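Local coordinates for protein ULam111 (Flavobacterium sp., PDB 5WUT) that probably hydrolyses the beta-glucan laminarin, cutting its internal beta-1,3-glycosidic bonds as an endo-acting laminarinase of glycoside hydrolase family 16, at residues T59-K62 with Y67-T70; W113-E118 with K189-W194; K171-F174 with I179-Y182. All coordinates share one frame; numbering follows the deposited sequence.

Contact 1 of 3, residues T59-K62 with Y67-T70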
loop_
_atom_site.group_PDB
_atom_site.type_symbol
_atom_site.label_atom_id
_atom_site.label_comp_id
_atom_site.label_asym_id
_atom_site.label_seq_id
_atom_site.Cartn_x
_atom_site.Cartn_y
_atom_site.Cartn_z
ATOM N N THR A 59 -4.087 19.695 -18.629
ATOM C CA THR A 59 -3.491 19.090 -19.815
ATOM C C THR A 59 -2.130 19.700 -20.143
ATOM O O THR A 59 -1.989 20.926 -20.251
ATOM C CB THR A 59 -4.412 19.232 -21.044
ATOM O OG1 THR A 59 -5.644 18.543 -20.794
ATOM C CG2 THR A 59 -3.756 18.617 -22.273
ATOM N N ALA A 60 -1.133 18.826 -20.255
ATOM C CA ALA A 60 0.203 19.210 -20.694
ATOM C C ALA A 60 0.233 19.140 -22.216
ATOM O O ALA A 60 -0.169 18.134 -22.789
ATOM C CB ALA A 60 1.254 18.284 -20.082
ATOM N N LYS A 61 0.657 20.232 -22.849
ATOM C CA LYS A 61 0.631 20.337 -24.306
ATOM C C LYS A 61 1.981 20.757 -24.854
ATOM O O LYS A 61 2.752 21.440 -24.189
ATOM C CB LYS A 61 -0.418 21.354 -24.766
ATOM C CG LYS A 61 -1.837 21.114 -24.271
ATOM C CD LYS A 61 -2.766 22.212 -24.805
ATOM C CE LYS A 61 -3.884 22.572 -23.821
ATOM N NZ LYS A 61 -4.581 23.854 -24.193
ATOM N N LYS A 62 2.238 20.366 -26.098
ATOM C CA LYS A 62 3.373 20.888 -26.830
ATOM C C LYS A 62 2.873 21.521 -28.131
ATOM O O LYS A 62 2.161 20.888 -28.903
ATOM C CB LYS A 62 4.386 19.786 -27.113
ATOM C CG LYS A 62 5.643 20.289 -27.818
ATOM C CD LYS A 62 6.463 19.123 -28.359
ATOM C CE LYS A 62 7.699 19.605 -29.103
ATOM N NZ LYS A 62 7.375 19.907 -30.528
ATOM N N TYR A 67 6.041 24.383 -24.510
ATOM C CA TYR A 67 5.314 23.476 -23.638
ATOM C C TYR A 67 4.472 24.277 -22.663
ATOM O O TYR A 67 4.951 25.271 -22.134
ATOM C CB TYR A 67 6.284 22.590 -22.864
ATOM C CG TYR A 67 7.126 21.680 -23.722
ATOM C CD1 TYR A 67 8.344 22.112 -24.231
ATOM C CD2 TYR A 67 6.709 20.382 -24.011
ATOM C CE1 TYR A 67 9.120 21.286 -25.012
ATOM C CE2 TYR A 67 7.492 19.531 -24.794
ATOM C CZ TYR A 67 8.696 19.998 -25.290
ATOM O OH TYR A 67 9.485 19.169 -26.056
ATOM N N THR A 68 3.247 23.822 -22.397
ATOM C CA THR A 68 2.366 24.514 -21.456
ATOM C C THR A 68 1.643 23.555 -20.511
ATOM O O THR A 68 1.380 22.403 -20.847
ATOM C CB THR A 68 1.309 25.373 -22.185
ATOM O OG1 THR A 68 0.649 24.585 -23.183
ATOM C CG2 THR A 68 1.969 26.610 -22.844
ATOM N N SER A 69 1.306 24.065 -19.336
ATOM C CA SER A 69 0.625 23.256 -18.338
ATOM C C SER A 69 -0.006 24.190 -17.316
ATOM O O SER A 69 -0.116 25.393 -17.572
ATOM C CB SER A 69 1.603 22.268 -17.689
ATOM O OG SER A 69 0.902 21.272 -16.934
ATOM N N THR A 70 -0.416 23.632 -16.174
ATOM C CA THR A 70 -1.105 24.374 -15.114
ATOM C C THR A 70 -0.420 24.169 -13.777
ATOM O O THR A 70 0.040 23.052 -13.473
ATOM C CB THR A 70 -2.580 23.924 -14.968
ATOM O OG1 THR A 70 -3.216 23.933 -16.250
ATOM C CG2 THR A 70 -3.366 24.821 -13.981
#

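Contact 2 of 3, residues W113-E118 with K189-W194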
loop_
_atom_site.group_PDB
_atom_site.type_symbol
_atom_site.label_atom_id
_atom_site.label_comp_id
_atom_site.label_asym_id
_atom_site.label_seq_id
_atom_site.Cartn_x
_atom_site.Cartn_y
_atom_site.Cartn_z
ATOM N N TRP A 113 11.860 29.145 0.889
ATOM C CA TRP A 113 12.090 27.708 0.766
ATOM C C TRP A 113 13.596 27.489 0.836
ATOM O O TRP A 113 14.344 28.247 0.225
ATOM C CB TRP A 113 11.507 27.184 -0.557
ATOM C CG TRP A 113 11.604 25.696 -0.761
ATOM C CD1 TRP A 113 10.623 24.782 -0.535
ATOM C CD2 TRP A 113 12.737 24.959 -1.237
ATOM N NE1 TRP A 113 11.074 23.517 -0.823
ATOM C CE2 TRP A 113 12.368 23.598 -1.268
ATOM C CE3 TRP A 113 14.028 25.317 -1.646
ATOM C CZ2 TRP A 113 13.239 22.592 -1.690
ATOM C CZ3 TRP A 113 14.904 24.305 -2.070
ATOM C CH2 TRP A 113 14.503 22.961 -2.079
ATOM N N PRO A 114 14.056 26.444 1.544
ATOM C CA PRO A 114 13.293 25.355 2.157
ATOM C C PRO A 114 12.922 25.530 3.618
ATOM O O PRO A 114 12.349 24.604 4.179
ATOM C CB PRO A 114 14.255 24.178 2.032
ATOM C CG PRO A 114 15.585 24.819 2.300
ATOM C CD PRO A 114 15.505 26.163 1.591
ATOM N N GLN A 115 13.227 26.665 4.236
ATOM C CA GLN A 115 12.955 26.815 5.665
ATOM C C GLN A 115 11.469 26.655 5.971
ATOM O O GLN A 115 11.087 26.144 7.029
ATOM C CB GLN A 115 13.458 28.175 6.169
ATOM C CG GLN A 115 13.210 28.439 7.653
ATOM C CD GLN A 115 14.133 27.646 8.562
ATOM O OE1 GLN A 115 15.224 27.232 8.162
ATOM N NE2 GLN A 115 13.698 27.434 9.803
ATOM N N CYS A 116 10.632 27.076 5.029
ATOM C CA CYS A 116 9.182 27.028 5.204
ATOM C C CYS A 116 8.662 25.600 5.292
ATOM O O CYS A 116 7.600 25.355 5.857
ATOM C CB CYS A 116 8.477 27.744 4.050
ATOM S SG CYS A 116 8.798 27.013 2.430
ATOM N N GLY A 117 9.410 24.657 4.732
ATOM C CA GLY A 117 8.948 23.280 4.681
ATOM C C GLY A 117 8.072 22.949 3.478
ATOM O O GLY A 117 7.356 23.808 2.928
ATOM N N GLU A 118 8.118 21.679 3.076
ATOM C CA GLU A 118 7.369 21.186 1.931
ATOM C C GLU A 118 6.924 19.760 2.210
ATOM O O GLU A 118 7.691 18.978 2.780
ATOM C CB GLU A 118 8.236 21.243 0.667
ATOM C CG GLU A 118 7.610 20.601 -0.575
ATOM C CD GLU A 118 8.496 20.685 -1.815
ATOM O OE1 GLU A 118 9.390 21.556 -1.876
ATOM O OE2 GLU A 118 8.300 19.876 -2.735
ATOM N N LYS A 189 12.735 17.976 17.082
ATOM C CA LYS A 189 11.924 18.838 16.233
ATOM C C LYS A 189 12.252 20.333 16.302
ATOM O O LYS A 189 11.410 21.156 16.666
ATOM C CB LYS A 189 10.451 18.611 16.545
ATOM C CG LYS A 189 9.963 17.306 15.963
ATOM C CD LYS A 189 8.482 17.171 16.092
ATOM C CE LYS A 189 8.007 15.919 15.405
ATOM N NZ LYS A 189 8.383 14.708 16.195
ATOM N N THR A 190 13.470 20.682 15.912
ATOM C CA THR A 190 13.811 22.070 15.665
ATOM C C THR A 190 13.048 22.536 14.426
ATOM O O THR A 190 12.515 21.706 13.685
ATOM C CB THR A 190 15.302 22.235 15.427
ATOM O OG1 THR A 190 15.650 21.523 14.235
ATOM C CG2 THR A 190 16.100 21.670 16.597
ATOM N N GLU A 191 13.010 23.843 14.178
ATOM C CA GLU A 191 12.363 24.342 12.964
ATOM C C GLU A 191 13.092 23.857 11.704
ATOM O O GLU A 191 12.462 23.623 10.664
ATOM C CB GLU A 191 12.271 25.877 12.970
ATOM C CG GLU A 191 11.452 26.419 11.786
ATOM C CD GLU A 191 11.189 27.918 11.842
ATOM O OE1 GLU A 191 10.776 28.409 12.922
ATOM O OE2 GLU A 191 11.384 28.598 10.802
ATOM N N ALA A 192 14.407 23.667 11.801
ATOM C CA ALA A 192 15.193 23.207 10.659
ATOM C C ALA A 192 14.779 21.802 10.249
ATOM O O ALA A 192 14.732 21.474 9.064
ATOM C CB ALA A 192 16.687 23.252 10.979
ATOM N N ILE A 193 14.480 20.971 11.242
ATOM C CA ILE A 193 14.076 19.587 11.008
ATOM C C ILE A 193 12.568 19.479 10.807
ATOM O O ILE A 193 12.086 18.676 10.002
ATOM C CB ILE A 193 14.527 18.713 12.194
ATOM C CG1 ILE A 193 16.047 18.600 12.180
ATOM C CG2 ILE A 193 13.896 17.326 12.153
ATOM C CD1 ILE A 193 16.621 18.003 13.434
ATOM N N TRP A 194 11.829 20.326 11.514
ATOM C CA TRP A 194 10.374 20.210 11.572
ATOM C C TRP A 194 9.696 21.565 11.503
ATOM O O TRP A 194 9.304 22.126 12.531
ATOM C CB TRP A 194 9.967 19.480 12.861
ATOM C CG TRP A 194 8.499 19.147 12.995
ATOM C CD1 TRP A 194 7.551 19.881 13.641
ATOM C CD2 TRP A 194 7.835 17.972 12.510
ATOM N NE1 TRP A 194 6.331 19.243 13.585
ATOM C CE2 TRP A 194 6.481 18.071 12.891
ATOM C CE3 TRP A 194 8.252 16.851 11.788
ATOM C CZ2 TRP A 194 5.537 17.091 12.571
ATOM C CZ3 TRP A 194 7.316 15.878 11.473
ATOM C CH2 TRP A 194 5.971 16.010 11.864
HETATM O O HOH W 1 12.969 23.925 7.765
HETATM O O HOH W 2 9.622 27.448 8.979
#

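Contact 3 of 3, residues K171-F174 with I179-Y182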
loop_
_atom_site.group_PDB
_atom_site.type_symbol
_atom_site.label_atom_id
_atom_site.label_comp_id
_atom_site.label_asym_id
_atom_site.label_seq_id
_atom_site.Cartn_x
_atom_site.Cartn_y
_atom_site.Cartn_z
ATOM N N LYS A 171 4.188 13.631 14.029
ATOM C CA LYS A 171 4.627 12.835 12.893
ATOM C C LYS A 171 3.846 13.100 11.620
ATOM O O LYS A 171 2.751 13.673 11.640
ATOM C CB LYS A 171 4.560 11.344 13.220
ATOM C CG LYS A 171 3.208 10.872 13.628
ATOM C CD LYS A 171 3.165 9.356 13.653
ATOM C CE LYS A 171 1.834 8.889 14.187
ATOM N NZ LYS A 171 0.741 9.160 13.221
ATOM N N MET A 172 4.438 12.670 10.512
ATOM C CA MET A 172 3.838 12.769 9.196
ATOM C C MET A 172 3.740 11.374 8.593
ATOM O O MET A 172 4.773 10.771 8.276
ATOM C CB MET A 172 4.679 13.677 8.298
ATOM C CG MET A 172 3.981 14.152 7.036
ATOM S SD MET A 172 2.867 15.531 7.379
ATOM C CE MET A 172 4.020 16.837 7.774
ATOM N N ASP A 173 2.519 10.865 8.452
ATOM C CA ASP A 173 2.273 9.561 7.822
ATOM C C ASP A 173 1.785 9.768 6.394
ATOM O O ASP A 173 0.939 10.640 6.154
ATOM C CB ASP A 173 1.203 8.760 8.569
ATOM C CG ASP A 173 1.674 8.181 9.893
ATOM O OD1 ASP A 173 0.809 8.008 10.774
ATOM O OD2 ASP A 173 2.858 7.859 10.067
ATOM N N PHE A 174 2.280 8.963 5.456
ATOM C CA PHE A 174 1.859 9.054 4.063
ATOM C C PHE A 174 1.153 7.770 3.636
ATOM O O PHE A 174 1.644 6.674 3.940
ATOM C CB PHE A 174 3.065 9.289 3.141
ATOM C CG PHE A 174 3.784 10.606 3.360
ATOM C CD1 PHE A 174 4.620 10.790 4.458
ATOM C CD2 PHE A 174 3.678 11.636 2.422
ATOM C CE1 PHE A 174 5.306 12.005 4.641
ATOM C CE2 PHE A 174 4.355 12.833 2.595
ATOM C CZ PHE A 174 5.165 13.022 3.705
ATOM N N ILE A 179 -2.948 2.592 2.268
ATOM C CA ILE A 179 -1.819 1.846 2.832
ATOM C C ILE A 179 -0.708 2.786 3.312
ATOM O O ILE A 179 -0.230 3.625 2.559
ATOM C CB ILE A 179 -1.281 0.850 1.810
ATOM C CG1 ILE A 179 -2.382 -0.167 1.519
ATOM C CG2 ILE A 179 -0.015 0.190 2.326
ATOM C CD1 ILE A 179 -2.018 -1.181 0.492
ATOM N N LEU A 180 -0.320 2.669 4.581
ATOM C CA LEU A 180 0.761 3.507 5.104
ATOM C C LEU A 180 2.077 3.125 4.445
ATOM O O LEU A 180 2.548 1.992 4.614
ATOM C CB LEU A 180 0.871 3.373 6.614
ATOM C CG LEU A 180 2.005 4.156 7.279
ATOM C CD1 LEU A 180 1.789 5.627 7.090
ATOM C CD2 LEU A 180 2.049 3.804 8.771
ATOM N N VAL A 181 2.652 4.049 3.673
ATOM C CA VAL A 181 3.865 3.727 2.912
ATOM C C VAL A 181 5.132 4.379 3.458
ATOM O O VAL A 181 6.238 3.935 3.133
ATOM C CB VAL A 181 3.726 4.115 1.430
ATOM C CG1 VAL A 181 2.602 3.324 0.797
ATOM C CG2 VAL A 181 3.502 5.630 1.266
ATOM N N TYR A 182 4.982 5.416 4.280
ATOM C CA TYR A 182 6.134 6.181 4.753
ATOM C C TYR A 182 5.753 6.999 5.981
ATOM O O TYR A 182 4.662 7.578 6.036
ATOM C CB TYR A 182 6.672 7.105 3.641
ATOM C CG TYR A 182 7.798 8.032 4.055
ATOM C CD1 TYR A 182 8.952 7.544 4.670
ATOM C CD2 TYR A 182 7.721 9.394 3.796
ATOM C CE1 TYR A 182 9.977 8.400 5.058
ATOM C CE2 TYR A 182 8.749 10.253 4.162
ATOM C CZ TYR A 182 9.868 9.751 4.786
ATOM O OH TYR A 182 10.867 10.625 5.169
#

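Contact 1 of 3, residues T59-K62 with Y67-T70
Lys61 pairs with Thr68, and Lys62 with Tyr67, in the antiparallel beta hairpin of strands 55-63 and 66-80, part of the beta-jelly roll of this family 16 hydrolase. The short strand axes approach to 4.8 Å. Lys61 and Thr68 form the hydrogen-bonded pair: Lys61 N donates to Thr68 O at 3.0 Å, in the carbonyl plane, and Thr68 N donates to Lys61 O at 3.0 Å, tilted 21° from the plane of the Lys61 carbonyl. Lys61 O also receives a CA-H...O contact from Tyr67 CA at 3.3 Å, and Thr68 O one from Ala60 CA at 3.4 Å, so each of these carbonyls meets two donors.

Lys62 and Tyr67 form the next, non-hydrogen-bonded pair, and their side chains run alongside each other in the same direction. With CG of Lys62 anti to its backbone N (chi1 -177°), the aliphatic chain is laid along the Tyr67 ring: CG sits over one face as a CH-pi contact, 4.0 Å from the centroid, and CE ends 3.6 Å from Tyr67 OH. A bend at the last torsion then carries NZ off to Gly64 O in the hairpin turn. Tyr67 OH is hydrogen-bonded to Asp219 OD1, and its ring meets that of Phe222, so the phenol is gripped at its tip as well as over its face. On the side of the sheet carrying Lys61 and Thr68, CB of Lys61 lies 3.8 Å from Thr68 OG1, whose own hydrogen bond goes to Asn48 ND2.

Around the hairpin, Ala60 hydrogen-bonds by its backbone to Gln224 at the start of strand 224-234, Tyr67 and Ser69 hydrogen-bond to Leu43 of the parallel strand 42-44, and strand 200-208 packs Met206 and Ile208 against Ala60 and Ile208 against Tyr67.

Contact 2 of 3, residues W113-E118 with K189-W194
The Gln115 amide and the Glu191 carboxylate meet with their planes 51° apart, the two side chains crossing at about a right angle. Gln115 NE2 sends a nearly straight N-H (170°) within its own amide plane to Glu191 OE2 at 2.8 Å, and arrives from above the carboxylate plane. NE2 also rests 3.2 Å from Glu191 CG. Of the indole rings, Trp113 has Pro114 CB over the centre of one face, and Trp194 has Lys189 CE over one of its own.

CG of Gln115 stands anti to the backbone N (chi1 179°) and the chain bends at the next torsion, which swings the amide to Glu191; its OE1 is held by Thr139, so both ends of the amide are gripped and its rotation is fixed. Two waters widen the junction. One donates to Gln115 O and to Glu191 OE2, each at 2.8 Å, giving OE2 a second donor; the other lies 3.0 Å from both Gln115 O and Glu191 O.

Residues 114-117 form a type I beta turn, closed by Gly117 N to Pro114 O and entered through a cis peptide bond before Pro114. It leads into Glu118, where the EIDILE sequence begins; in family 16 relatives this signature carries the catalytic carboxylates. Trp113 NE1 bonds to Glu118 OE1 at 2.8 Å, with OE1 tilted out of the indole plane. On the other loop, Thr190 OG1 accepts from Ile193 N at 3.3 Å in an ST motif spanning Glu191 and Ala192. Tyr196 bridges the loops by bonding to Glu118 O while its ring meets that of Trp194 edge-to-face.

Contact 3 of 3, residues K171-F174 with I179-Y182
Phe174 N donates to Tyr182 O at 2.8 Å, and Val181 N to Phe174 O at 2.8 Å, both nearly along the C=O axis. Within 171-174, Lys171 NZ forms a salt bridge with Asp173 OD1 at 2.7 Å, reaching it from above the carboxylate plane; Asp173 OD2 is hydrogen-bonded to Thr183 OG1. Val181 and Tyr182 both face Phe174, a classic beta bulge in the hairpin of strands 172-176 and 179-184.

At the bulge, the side chains of Phe174 and Tyr182 run side by side, pointing the same way, with ring planes 33° apart. Phe174 CD1 comes to 3.5 Å from Tyr182 CD2, and Tyr182 O lies in plane at the edge of the Phe174 ring. With an alanine in place of Phe174, the Tyr182 ring is likely to lose its flanking partner and be freer to turn, and a gap to open against Ile165, Leu136 and Ile119 of the adjoining strands. Leu180, its CG anti to the backbone N (chi1 177°), sends CD1 back across the hairpin to 3.3 Å from Phe174 O and 3.5 Å from Asp173 CB. Val181 CG2 lies 3.4 Å from Phe174 O. Leu180 also makes backbone hydrogen bonds to the second subunit, and Ile179 and Val181 of this chain pack on Ile179 of that subunit.

Contacts 2 and 3 are neighbours: their centres lie 18 Å apart, and Trp194 CH2 packs 3.6 Å from Lys171 CA, joining the loop 189-194 to the start of strand 172-176. In sequence, contact 3 falls between the two segments of contact 2. Contact 1 stands apart, on the opposite side of the chain's centre; its centre is 31 Å from each of the others, and its nearest atoms are about 14 Å from contact 2 and about 20 Å from contact 3. Segment 113-118 of contact 2 ends at Glu118, where the probable catalytic signature of the family begins; only contact 3 of the three reaches the second subunit.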